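39 kDa initiator binding protein (Trichomonas vaginalis, PDB 1PP7) binds the initiator (Inr) core promoter element through this N-terminal DNA-binding domain, probably to direct transcription initiation in a primitive eukaryote. Local coordinates at residues 12-15 against 16-20; 76-80 against 81-85. All blocks are in the same frame, centred on the assembly; numbering follows the deposited sequence.

Interaction 1 of 2, residues 12-15 against 16-20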
ATOM      1  N   SER C  12       4.654  -0.285 -14.866  1.00 70.35           N
ATOM      2  CA  SER C  12       5.730  -0.641 -15.781  1.00 68.33           C
ATOM      3  C   SER C  12       7.085  -0.649 -15.065  1.00 65.53           C
ATOM      4  O   SER C  12       8.031  -1.275 -15.540  1.00 68.59           O
ATOM      5  CB  SER C  12       5.807   0.341 -16.945  1.00 70.90           C
ATOM      6  OG  SER C  12       6.536   1.508 -16.561  1.00 78.10           O
ATOM      7  N   ARG C  13       7.189   0.032 -13.930  1.00 60.22           N
ATOM      8  CA  ARG C  13       8.453   0.070 -13.226  1.00 56.07           C
ATOM      9  C   ARG C  13       8.570  -0.884 -12.064  1.00 52.38           C
ATOM     10  O   ARG C  13       9.636  -1.078 -11.497  1.00 54.92           O
ATOM     11  CB  ARG C  13       8.758   1.501 -12.806  1.00 57.00           C
ATOM     12  CG  ARG C  13       9.176   2.293 -14.032  1.00 63.31           C
ATOM     13  CD  ARG C  13       9.830   3.570 -13.651  1.00 69.17           C
ATOM     14  NE  ARG C  13       8.849   4.488 -13.093  1.00 73.59           N
ATOM     15  CZ  ARG C  13       9.120   5.369 -12.136  1.00 76.11           C
ATOM     16  NH1 ARG C  13      10.358   5.442 -11.633  1.00 72.89           N
ATOM     17  NH2 ARG C  13       8.149   6.162 -11.673  1.00 75.79           N
ATOM     18  N   LEU C  14       7.477  -1.507 -11.694  1.00 49.00           N
ATOM     19  CA  LEU C  14       7.589  -2.439 -10.594  1.00 46.86           C
ATOM     20  C   LEU C  14       7.586  -3.869 -11.185  1.00 44.40           C
ATOM     21  O   LEU C  14       7.066  -4.112 -12.277  1.00 43.55           O
ATOM     22  CB  LEU C  14       6.493  -2.131  -9.533  1.00 44.85           C
ATOM     23  CG  LEU C  14       5.020  -2.207  -9.877  1.00 41.36           C
ATOM     24  CD1 LEU C  14       4.684  -3.638  -9.685  1.00 48.13           C
ATOM     25  CD2 LEU C  14       4.124  -1.359  -9.012  1.00 31.22           C
ATOM     26  N   PRO C  15       8.232  -4.810 -10.503  1.00 43.63           N
ATOM     27  CA  PRO C  15       8.355  -6.216 -10.914  1.00 46.52           C
ATOM     28  C   PRO C  15       7.029  -6.931 -11.323  1.00 49.08           C
ATOM     29  O   PRO C  15       5.985  -6.734 -10.685  1.00 44.64           O
ATOM     30  CB  PRO C  15       8.983  -6.880  -9.681  1.00 48.62           C
ATOM     31  CG  PRO C  15       9.641  -5.718  -8.924  1.00 46.23           C
ATOM     32  CD  PRO C  15       8.619  -4.642  -9.095  1.00 44.88           C
ATOM     33  N   PRO C  16       7.073  -7.787 -12.383  1.00 49.60           N
ATOM     34  CA  PRO C  16       5.904  -8.533 -12.878  1.00 47.16           C
ATOM     35  C   PRO C  16       5.195  -9.258 -11.723  1.00 48.80           C
ATOM     36  O   PRO C  16       3.973  -9.401 -11.718  1.00 48.69           O
ATOM     37  CB  PRO C  16       6.515  -9.531 -13.866  1.00 44.87           C
ATOM     38  CG  PRO C  16       7.713  -8.807 -14.370  1.00 49.67           C
ATOM     39  CD  PRO C  16       8.293  -8.188 -13.118  1.00 48.09           C
ATOM     40  N   GLU C  17       5.975  -9.730 -10.756  1.00 47.74           N
ATOM     41  CA  GLU C  17       5.430 -10.446  -9.614  1.00 49.80           C
ATOM     42  C   GLU C  17       4.462  -9.578  -8.777  1.00 50.52           C
ATOM     43  O   GLU C  17       3.351 -10.016  -8.394  1.00 46.81           O
ATOM     44  CB  GLU C  17       6.593 -10.892  -8.758  1.00 56.13           C
ATOM     45  CG  GLU C  17       6.244 -11.691  -7.555  1.00 65.45           C
ATOM     46  CD  GLU C  17       7.478 -11.958  -6.705  1.00 75.96           C
ATOM     47  OE1 GLU C  17       7.344 -12.701  -5.692  1.00 76.91           O
ATOM     48  OE2 GLU C  17       8.583 -11.417  -7.052  1.00 81.18           O
ATOM     49  N   ILE C  18       4.904  -8.355  -8.482  1.00 46.56           N
ATOM     50  CA  ILE C  18       4.113  -7.418  -7.705  1.00 41.84           C
ATOM     51  C   ILE C  18       2.875  -6.971  -8.537  1.00 38.53           C
ATOM     52  O   ILE C  18       1.760  -6.868  -8.025  1.00 38.10           O
ATOM     53  CB  ILE C  18       4.972  -6.179  -7.320  1.00 42.98           C
ATOM     54  CG1 ILE C  18       6.318  -6.611  -6.715  1.00 44.11           C
ATOM     55  CG2 ILE C  18       4.185  -5.283  -6.405  1.00 37.68           C
ATOM     56  CD1 ILE C  18       6.276  -7.067  -5.265  1.00 40.32           C
ATOM     57  N   VAL C  19       3.066  -6.716  -9.821  1.00 35.91           N
ATOM     58  CA  VAL C  19       1.945  -6.286 -10.659  1.00 38.76           C
ATOM     59  C   VAL C  19       0.881  -7.345 -10.618  1.00 37.69           C
ATOM     60  O   VAL C  19      -0.295  -7.044 -10.466  1.00 38.21           O
ATOM     61  CB  VAL C  19       2.322  -6.080 -12.144  1.00 37.62           C
ATOM     62  CG1 VAL C  19       1.088  -5.730 -12.926  1.00 42.91           C
ATOM     63  CG2 VAL C  19       3.325  -4.997 -12.278  1.00 35.57           C
ATOM     64  N   ALA C  20       1.316  -8.590 -10.761  1.00 38.55           N
ATOM     65  CA  ALA C  20       0.419  -9.724 -10.718  1.00 38.36           C
ATOM     66  C   ALA C  20      -0.234  -9.921  -9.352  1.00 38.16           C
ATOM     67  O   ALA C  20      -1.433 -10.176  -9.300  1.00 40.03           O
ATOM     68  CB  ALA C  20       1.148 -11.000 -11.126  1.00 39.45           C
TER
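Leu14 reaches across the start of helix 16-23 to touch Ile18 and Val19, four and five residues ahead of it. Start at its CB: chi1 of 61° sets CG between the backbone N and the carbonyl carbon, and the branch then swings toward the helix. CG lies 4.1 Å from Val19 CG2. The terminal CD1 does most of the work. Its tightest approach is to Val19 CG2, at 3.2 Å. The same methyl meets Ile18 CB at 3.5 Å and also touches Ile18 CG2, so one carbon bears on two consecutive helix residues. Val19 offers CG2 because that branch stands beside its backbone N.

Pro15 is at the N-cap position, and its O accepts the N-H of Val19 at 3.0 Å, the opening backbone bond of the helix. Its ring lies alongside Ile18, both pointing the same way, with Pro15 CD 3.9 Å from Ile18 CG1. Pro16 opens the helix itself. The turn thus joins helix 6-11, through Ser12 OG and Arg13 NE on Ser9 O, to helix 16-23, while Arg13 and Leu14 pack on helix 49-55.

Interaction 2 of 2, residues 76-80 against 81-85. With nucleotides of chain A.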
ATOM      1  N   MET C  76      -2.655  -0.067  -7.367  1.00 37.17           N
ATOM      2  CA  MET C  76      -3.364  -1.229  -6.853  1.00 34.94           C
ATOM      3  C   MET C  76      -4.572  -1.622  -7.657  1.00 37.78           C
ATOM      4  O   MET C  76      -5.114  -2.742  -7.492  1.00 39.58           O
ATOM      5  CB  MET C  76      -3.815  -1.001  -5.442  1.00 28.76           C
ATOM      6  CG  MET C  76      -2.726  -1.095  -4.445  1.00 37.13           C
ATOM      7  SD  MET C  76      -3.547  -1.115  -2.862  1.00 48.28           S
ATOM      8  CE  MET C  76      -2.815  -2.464  -2.039  1.00 46.16           C
ATOM      9  N   GLY C  77      -4.976  -0.713  -8.538  1.00 38.36           N
ATOM     10  CA  GLY C  77      -6.125  -0.939  -9.398  1.00 37.67           C
ATOM     11  C   GLY C  77      -7.479  -0.772  -8.724  1.00 37.00           C
ATOM     12  O   GLY C  77      -8.419  -1.492  -9.058  1.00 42.71           O
ATOM     13  N   ILE C  78      -7.606   0.144  -7.775  1.00 34.26           N
ATOM     14  CA  ILE C  78      -8.896   0.322  -7.110  1.00 36.05           C
ATOM     15  C   ILE C  78      -9.185   1.785  -6.988  1.00 32.64           C
ATOM     16  O   ILE C  78      -8.272   2.599  -6.907  1.00 34.42           O
ATOM     17  CB  ILE C  78      -8.934  -0.385  -5.697  1.00 38.02           C
ATOM     18  CG1 ILE C  78      -7.905   0.271  -4.747  1.00 35.56           C
ATOM     19  CG2 ILE C  78      -8.670  -1.926  -5.887  1.00 31.51           C
ATOM     20  CD1 ILE C  78      -7.620  -0.476  -3.441  1.00 33.79           C
ATOM     21  N   LYS C  79     -10.461   2.134  -7.030  1.00 33.05           N
ATOM     22  CA  LYS C  79     -10.838   3.551  -6.881  1.00 33.67           C
ATOM     23  C   LYS C  79     -10.366   4.102  -5.508  1.00 29.60           C
ATOM     24  O   LYS C  79     -10.213   3.336  -4.553  1.00 33.19           O
ATOM     25  CB  LYS C  79     -12.364   3.698  -6.940  1.00 29.41           C
ATOM     26  CG  LYS C  79     -13.060   2.979  -8.058  1.00 40.08           C
ATOM     27  CD  LYS C  79     -13.227   3.874  -9.268  1.00 46.73           C
ATOM     28  CE  LYS C  79     -11.952   3.892 -10.137  1.00 52.25           C
ATOM     29  NZ  LYS C  79     -11.804   2.670 -11.013  1.00 55.76           N
ATOM     30  N   LEU C  80     -10.176   5.411  -5.393  1.00 27.14           N
ATOM     31  CA  LEU C  80      -9.812   6.019  -4.094  1.00 28.16           C
ATOM     32  C   LEU C  80     -10.747   5.562  -2.981  1.00 28.34           C
ATOM     33  O   LEU C  80     -10.322   5.178  -1.846  1.00 28.61           O
ATOM     34  CB  LEU C  80      -9.964   7.523  -4.113  1.00 29.62           C
ATOM     35  CG  LEU C  80      -8.712   8.178  -3.555  1.00 39.13           C
ATOM     36  CD1 LEU C  80      -9.117   9.475  -2.904  1.00 35.34           C
ATOM     37  CD2 LEU C  80      -7.966   7.213  -2.574  1.00 39.18           C
ATOM     38  N   ASN C  81     -12.034   5.649  -3.309  1.00 24.03           N
ATOM     39  CA  ASN C  81     -13.059   5.274  -2.395  1.00 24.48           C
ATOM     40  C   ASN C  81     -12.896   3.832  -1.917  1.00 26.92           C
ATOM     41  O   ASN C  81     -13.028   3.553  -0.732  1.00 26.53           O
ATOM     42  CB  ASN C  81     -14.453   5.526  -2.982  1.00 21.36           C
ATOM     43  CG  ASN C  81     -15.559   4.903  -2.143  1.00 24.33           C
ATOM     44  OD1 ASN C  81     -15.999   3.766  -2.410  1.00 29.53           O
ATOM     45  ND2 ASN C  81     -15.981   5.607  -1.107  1.00 18.14           N
ATOM     46  N   THR C  82     -12.558   2.897  -2.778  1.00 29.76           N
ATOM     47  CA  THR C  82     -12.465   1.587  -2.211  1.00 26.27           C
ATOM     48  C   THR C  82     -11.193   1.490  -1.376  1.00 27.25           C
ATOM     49  O   THR C  82     -11.157   0.748  -0.389  1.00 20.50           O
ATOM     50  CB  THR C  82     -12.691   0.518  -3.320  1.00 31.84           C
ATOM     51  OG1 THR C  82     -11.915  -0.669  -3.079  1.00 39.60           O
ATOM     52  CG2 THR C  82     -12.410   1.103  -4.632  1.00 32.45           C
ATOM     53  N   LEU C  83     -10.163   2.299  -1.690  1.00 29.66           N
ATOM     54  CA  LEU C  83      -8.952   2.226  -0.870  1.00 27.93           C
ATOM     55  C   LEU C  83      -9.363   2.592   0.572  1.00 30.36           C
ATOM     56  O   LEU C  83      -9.007   1.849   1.515  1.00 28.76           O
ATOM     57  CB  LEU C  83      -7.888   3.209  -1.321  1.00 27.60           C
ATOM     58  CG  LEU C  83      -6.419   2.808  -1.218  1.00 25.70           C
ATOM     59  CD1 LEU C  83      -5.632   4.078  -1.148  1.00 22.36           C
ATOM     60  CD2 LEU C  83      -6.097   1.946  -0.038  1.00 25.81           C
ATOM     61  N   ASN C  84     -10.100   3.722   0.728  1.00 26.91           N
ATOM     62  CA  ASN C  84     -10.541   4.195   2.043  1.00 22.90           C
ATOM     63  C   ASN C  84     -11.402   3.148   2.699  1.00 24.01           C
ATOM     64  O   ASN C  84     -11.251   2.877   3.884  1.00 22.84           O
ATOM     65  CB  ASN C  84     -11.402   5.464   1.997  1.00 24.08           C
ATOM     66  CG  ASN C  84     -10.691   6.687   1.372  1.00 33.12           C
ATOM     67  OD1 ASN C  84      -9.466   6.874   1.522  1.00 38.03           O
ATOM     68  ND2 ASN C  84     -11.485   7.560   0.705  1.00 28.66           N
ATOM     69  N   VAL C  85     -12.334   2.563   1.950  1.00 19.89           N
ATOM     70  CA  VAL C  85     -13.192   1.567   2.535  1.00 20.22           C
ATOM     71  C   VAL C  85     -12.326   0.380   3.105  1.00 25.33           C
ATOM     72  O   VAL C  85     -12.570  -0.105   4.228  1.00 22.04           O
ATOM     73  CB  VAL C  85     -14.239   1.097   1.480  1.00 23.18           C
ATOM     74  CG1 VAL C  85     -14.789  -0.260   1.831  1.00 18.19           C
ATOM     75  CG2 VAL C  85     -15.415   2.103   1.423  1.00 17.61           C
TER
ATOM     76  P    DT A   8     -13.202  -0.711  -7.873  1.00 35.74           P
ATOM     77  OP1  DT A   8     -12.665  -0.954  -9.234  1.00 37.14           O
ATOM     78  OP2  DT A   8     -12.392   0.058  -6.918  1.00 38.19           O
ATOM     79  O5'  DT A   8     -14.630  -0.058  -7.914  1.00 33.71           O
ATOM     80  C5'  DT A   8     -15.664  -0.821  -8.510  1.00 37.02           C
ATOM     81  C4'  DT A   8     -16.977  -0.101  -8.431  1.00 35.77           C
ATOM     82  O4'  DT A   8     -17.596  -0.485  -7.207  1.00 35.16           O
ATOM     83  C3'  DT A   8     -16.906   1.415  -8.426  1.00 38.32           C
ATOM     84  O3'  DT A   8     -17.726   1.928  -9.466  1.00 53.47           O
ATOM     85  C2'  DT A   8     -17.482   1.803  -7.085  1.00 35.17           C
ATOM     86  C1'  DT A   8     -18.264   0.605  -6.656  1.00 35.56           C
ATOM     87  N1   DT A   8     -18.340   0.376  -5.194  1.00 39.28           N
ATOM     88  C2   DT A   8     -19.596   0.137  -4.635  1.00 37.68           C
ATOM     89  O2   DT A   8     -20.592   0.029  -5.288  1.00 30.40           O
ATOM     90  N3   DT A   8     -19.613  -0.013  -3.274  1.00 39.18           N
ATOM     91  C4   DT A   8     -18.521  -0.030  -2.430  1.00 40.57           C
ATOM     92  O4   DT A   8     -18.691  -0.245  -1.225  1.00 44.06           O
ATOM     93  C5   DT A   8     -17.226   0.190  -3.084  1.00 39.54           C
ATOM     94  C7   DT A   8     -15.977   0.171  -2.262  1.00 44.18           C
ATOM     95  C6   DT A   8     -17.212   0.392  -4.413  1.00 35.92           C
ATOM     96  P    DT A   7     -10.539  -5.010  -3.878  1.00 39.25           P
ATOM     97  OP1  DT A   7      -9.839  -5.722  -5.001  1.00 38.50           O
ATOM     98  OP2  DT A   7      -9.846  -3.926  -3.111  1.00 32.40           O
ATOM     99  O5'  DT A   7     -11.859  -4.362  -4.465  1.00 40.06           O
ATOM    100  C5'  DT A   7     -12.515  -4.997  -5.552  1.00 37.72           C
ATOM    101  C4'  DT A   7     -13.671  -4.159  -6.027  1.00 35.25           C
ATOM    102  O4'  DT A   7     -14.825  -4.359  -5.177  1.00 29.66           O
ATOM    103  C3'  DT A   7     -13.406  -2.655  -6.081  1.00 32.69           C
ATOM    104  O3'  DT A   7     -13.661  -2.191  -7.409  1.00 37.04           O
ATOM    105  C2'  DT A   7     -14.400  -2.089  -5.087  1.00 34.95           C
ATOM    106  C1'  DT A   7     -15.493  -3.142  -5.058  1.00 30.69           C
ATOM    107  N1   DT A   7     -16.302  -3.189  -3.831  1.00 29.93           N
ATOM    108  C2   DT A   7     -17.666  -3.258  -3.995  1.00 32.10           C
ATOM    109  O2   DT A   7     -18.180  -3.260  -5.106  1.00 33.62           O
ATOM    110  N3   DT A   7     -18.406  -3.303  -2.816  1.00 29.90           N
ATOM    111  C4   DT A   7     -17.895  -3.278  -1.513  1.00 36.11           C
ATOM    112  O4   DT A   7     -18.668  -3.326  -0.528  1.00 34.04           O
ATOM    113  C5   DT A   7     -16.425  -3.197  -1.427  1.00 33.65           C
ATOM    114  C7   DT A   7     -15.771  -3.174  -0.080  1.00 27.02           C
ATOM    115  C6   DT A   7     -15.726  -3.156  -2.575  1.00 32.90           C
ATOM    116  P    DC A   9     -17.554   3.461  -9.958  1.00 61.65           P
ATOM    117  OP1  DC A   9     -17.375   3.418 -11.433  1.00 58.57           O
ATOM    118  OP2  DC A   9     -16.554   4.212  -9.130  1.00 60.57           O
ATOM    119  O5'  DC A   9     -19.011   4.008  -9.616  1.00 58.69           O
ATOM    120  C5'  DC A   9     -20.149   3.148  -9.737  1.00 53.30           C
ATOM    121  C4'  DC A   9     -21.333   3.735  -9.004  1.00 54.47           C
ATOM    122  O4'  DC A   9     -21.378   3.282  -7.627  1.00 50.37           O
ATOM    123  C3'  DC A   9     -21.393   5.268  -8.966  1.00 57.34           C
ATOM    124  O3'  DC A   9     -22.744   5.723  -9.219  1.00 65.46           O
ATOM    125  C2'  DC A   9     -20.962   5.589  -7.539  1.00 54.03           C
ATOM    126  C1'  DC A   9     -21.484   4.394  -6.746  1.00 49.05           C
ATOM    127  N1   DC A   9     -20.734   4.073  -5.507  1.00 45.93           N
ATOM    128  C2   DC A   9     -21.454   3.732  -4.341  1.00 43.21           C
ATOM    129  O2   DC A   9     -22.677   3.698  -4.384  1.00 49.00           O
ATOM    130  N3   DC A   9     -20.787   3.443  -3.197  1.00 41.90           N
ATOM    131  C4   DC A   9     -19.454   3.465  -3.187  1.00 42.50           C
ATOM    132  N4   DC A   9     -18.848   3.185  -2.038  1.00 40.11           N
ATOM    133  C5   DC A   9     -18.688   3.786  -4.360  1.00 39.89           C
ATOM    134  C6   DC A   9     -19.363   4.093  -5.485  1.00 41.69           C
TER
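Leu80 and Leu83 meet at the first turn of helix 80-89, the recognition helix of a helix-turn-helix as expected for this domain family. Their side chains pass at an angle, Leu80 CD2 to Leu83 CD1 4.2 Å. Leu83, which is buried, also takes Ile78 against its CG, through Ile78 CD1 at 4.1 Å, and continues onto Val72 and Ala73 of helix 69-76 and Phe34 of helix 34-45. The preceding helix ends in a Schellman motif at Gly77, where phi is positive.

Lys79 is at the N-cap position. Its carbonyl O accepts the N-H of Leu83 at 3.0 Å and, weakly, that of Thr82, while Leu80 O receives Asn84 N; Asn84 OD1 separately accepts a hydrogen bond from Lys69 NZ. On the DNA side, Lys79 N donates to OP2 of DT8 of chain A at 2.8 Å, although the place of that oxygen is doubtful.

Thr82 faces both ways: its CG2 packs on Lys79 CB at 3.5 Å and nears Ile78 CB, while its CB lies 3.5 Å from the methyl C7 of DT8 of chain A. Next to it, Asn81 carries CG anti to the backbone N (chi1 169°), which sends its amide outward to the bases. ND2 donates to O4 of a further thymine, and OD1 accepts from N4 of DC9 of chain A at 2.9 Å and 157°.

Overall arrangement
Both interactions are the opening turns of helices, closed by hydrophobic side chains, but their roles differ. Interaction 2 lies directly on the DNA, with the backbone N-H of Lys79 on a phosphate, the position of that oxygen being less certain, and its first helical turn reading bases. The nearest atom of interaction 1 is about 10 Å from the nucleic acid. The centres of the two lie 19 Å apart and their nearest atoms about 7 Å, without touching. Zinc is bound in the vicinity of both: a bound zinc lies about 9 Å from the side chain of Ile18, and a bound zinc about 7 Å from that of Lys79.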